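Local coordinates for Serine/threonine-protein kinase-like protein ACR4 (Arabidopsis thaliana, PDB 7A0J) that acts as a receptor kinase that, paired with a CLE40 peptide signal, controls formative cell divisions in root meristems, here represented by its extracellular propeller domain, at residues S120-C125 with N133-K138. Residues are numbered along the deposited sequence; the frame is centred on the assembly and turned at random.
Sequences SSLVDC and NFVFDK
The Phe136 ring takes Val123 at its edge, in the ring plane, with CG2 3.8 Å from CE2; branched Val123 suits the place, since this methyl can lie against the ring's rim. Cys125 SG likewise lies at the edge of the Phe134 ring, 3.8 Å from CE2, a sulfur-aromatic contact. Val123 O shares that edge, 3.5 Å from Phe134 CD2. With CG anti to the carbonyl carbon (chi1 -60°), Phe134 sets this edge beside the disulfide sulfur.

Asp124 and Asn133 meet on the other side of the hairpin, a more exposed face where a carboxylate and an amide can pair. Asn133 ND2 donates to Asp124 OD1 over 2.7 Å, arriving from above the carboxylate plane, with amide and carboxylate planes 89° apart. Because Tyr91 OH bonds OD2, an alanine in place of Asp124 would probably leave Asn133 ND2 and Tyr91 OH each without its carboxylate partner and the amide freer to turn. Beside them, Leu122 CD2 rests 4.0 Å from Val135 CG1.

Between these faces, Val123 and Phe134 form an antiparallel hydrogen-bonded pair. Ser121, at the corner, adds a bond from OG to Phe136 O (3.0 Å).

The hairpin closes a four-stranded propeller blade: strand 132-136 is outermost, strand 100-105 flanks 120-127 and supplies Cys102 for the disulfide, and in the next sheet Trp163 meets both phenylalanine rings, Phe161 only Phe136, edge-to-face.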
loop_
_atom_site.group_PDB
_atom_site.type_symbol
_atom_site.label_atom_id
_atom_site.label_comp_id
_atom_site.label_asym_id
_atom_site.label_seq_id
_atom_site.Cartn_x
_atom_site.Cartn_y
_atom_site.Cartn_z
ATOM N N SER A 120 -16.163 -5.441 3.774
ATOM C CA SER A 120 -16.944 -5.942 2.613
ATOM C C SER A 120 -16.430 -7.324 2.193
ATOM O O SER A 120 -15.282 -7.666 2.543
ATOM C CB SER A 120 -16.890 -4.975 1.460
ATOM O OG SER A 120 -17.532 -5.515 0.312
ATOM N N SER A 121 -17.262 -8.075 1.467
ATOM C CA SER A 121 -16.963 -9.412 0.890
ATOM C C SER A 121 -16.796 -9.310 -0.634
ATOM O O SER A 121 -16.589 -10.362 -1.273
ATOM C CB SER A 121 -18.041 -10.394 1.277
ATOM O OG SER A 121 -18.933 -10.627 0.198
ATOM N N LEU A 122 -16.863 -8.091 -1.180
ATOM C CA LEU A 122 -16.821 -7.797 -2.638
ATOM C C LEU A 122 -15.518 -7.053 -2.963
ATOM O O LEU A 122 -15.330 -5.930 -2.444
ATOM C CB LEU A 122 -18.045 -6.952 -3.007
ATOM C CG LEU A 122 -19.395 -7.487 -2.537
ATOM C CD1 LEU A 122 -20.492 -6.456 -2.766
ATOM C CD2 LEU A 122 -19.736 -8.798 -3.231
ATOM N N VAL A 123 -14.656 -7.661 -3.784
ATOM C CA VAL A 123 -13.332 -7.101 -4.190
ATOM C C VAL A 123 -13.230 -7.132 -5.720
ATOM O O VAL A 123 -13.253 -8.240 -6.295
ATOM C CB VAL A 123 -12.169 -7.864 -3.530
ATOM C CG1 VAL A 123 -10.819 -7.387 -4.042
ATOM C CG2 VAL A 123 -12.229 -7.776 -2.012
ATOM N N ASP A 124 -13.123 -5.951 -6.338
ATOM C CA ASP A 124 -12.899 -5.765 -7.796
ATOM C C ASP A 124 -11.418 -5.455 -8.028
ATOM O O ASP A 124 -10.893 -4.551 -7.346
ATOM C CB ASP A 124 -13.770 -4.638 -8.353
ATOM C CG ASP A 124 -15.256 -4.856 -8.139
ATOM O OD1 ASP A 124 -15.723 -5.975 -8.415
ATOM O OD2 ASP A 124 -15.928 -3.906 -7.692
ATOM N N CYS A 125 -10.778 -6.178 -8.949
ATOM C CA CYS A 125 -9.358 -5.976 -9.338
ATOM C C CYS A 125 -9.275 -5.712 -10.846
ATOM O O CYS A 125 -10.093 -6.281 -11.593
ATOM C CB CYS A 125 -8.502 -7.166 -8.919
ATOM S SG CYS A 125 -8.579 -7.500 -7.139
ATOM N N ASN A 133 -13.946 -9.959 -10.675
ATOM C CA ASN A 133 -14.934 -9.527 -9.649
ATOM C C ASN A 133 -15.085 -10.655 -8.621
ATOM O O ASN A 133 -15.880 -11.582 -8.873
ATOM C CB ASN A 133 -16.279 -9.157 -10.282
ATOM C CG ASN A 133 -16.165 -8.058 -11.317
ATOM O OD1 ASN A 133 -16.568 -8.235 -12.463
ATOM N ND2 ASN A 133 -15.611 -6.922 -10.927
ATOM N N PHE A 134 -14.331 -10.584 -7.519
ATOM C CA PHE A 134 -14.297 -11.609 -6.442
ATOM C C PHE A 134 -15.453 -11.369 -5.464
ATOM O O PHE A 134 -15.693 -10.204 -5.088
ATOM C CB PHE A 134 -12.959 -11.585 -5.699
ATOM C CG PHE A 134 -11.747 -11.850 -6.555
ATOM C CD1 PHE A 134 -11.390 -13.145 -6.902
ATOM C CD2 PHE A 134 -10.952 -10.806 -7.005
ATOM C CE1 PHE A 134 -10.272 -13.387 -7.684
ATOM C CE2 PHE A 134 -9.834 -11.050 -7.788
ATOM C CZ PHE A 134 -9.496 -12.340 -8.126
ATOM N N VAL A 135 -16.138 -12.449 -5.072
ATOM C CA VAL A 135 -17.190 -12.468 -4.011
ATOM C C VAL A 135 -16.782 -13.518 -2.970
ATOM O O VAL A 135 -17.024 -14.715 -3.213
ATOM C CB VAL A 135 -18.587 -12.756 -4.597
ATOM C CG1 VAL A 135 -19.667 -12.740 -3.525
ATOM C CG2 VAL A 135 -18.939 -11.789 -5.719
ATOM N N PHE A 136 -16.165 -13.078 -1.868
ATOM C CA PHE A 136 -15.653 -13.944 -0.773
ATOM C C PHE A 136 -16.762 -14.168 0.263
ATOM O O PHE A 136 -17.774 -13.438 0.229
ATOM C CB PHE A 136 -14.399 -13.328 -0.147
ATOM C CG PHE A 136 -13.273 -13.075 -1.119
ATOM C CD1 PHE A 136 -12.689 -14.120 -1.819
ATOM C CD2 PHE A 136 -12.792 -11.790 -1.333
ATOM C CE1 PHE A 136 -11.655 -13.886 -2.713
ATOM C CE2 PHE A 136 -11.752 -11.560 -2.222
ATOM C CZ PHE A 136 -11.185 -12.607 -2.910
ATOM N N ASP A 137 -16.558 -15.140 1.159
ATOM C CA ASP A 137 -17.559 -15.614 2.154
ATOM C C ASP A 137 -17.289 -14.983 3.529
ATOM O O ASP A 137 -17.943 -15.409 4.503
ATOM C CB ASP A 137 -17.570 -17.145 2.232
ATOM C CG ASP A 137 -16.219 -17.777 2.531
ATOM O OD1 ASP A 137 -15.304 -17.043 2.950
ATOM O OD2 ASP A 137 -16.091 -19.000 2.333
ATOM N N LYS A 138 -16.375 -14.006 3.604
ATOM C CA LYS A 138 -16.000 -13.290 4.854
ATOM C C LYS A 138 -15.996 -11.777 4.608
ATOM O O LYS A 138 -15.788 -11.360 3.451
ATOM C CB LYS A 138 -14.607 -13.715 5.333
ATOM C CG LYS A 138 -14.494 -15.137 5.867
ATOM C CD LYS A 138 -13.170 -15.425 6.551
ATOM C CE LYS A 138 -11.961 -15.180 5.671
ATOM N NZ LYS A 138 -12.014 -15.974 4.420
#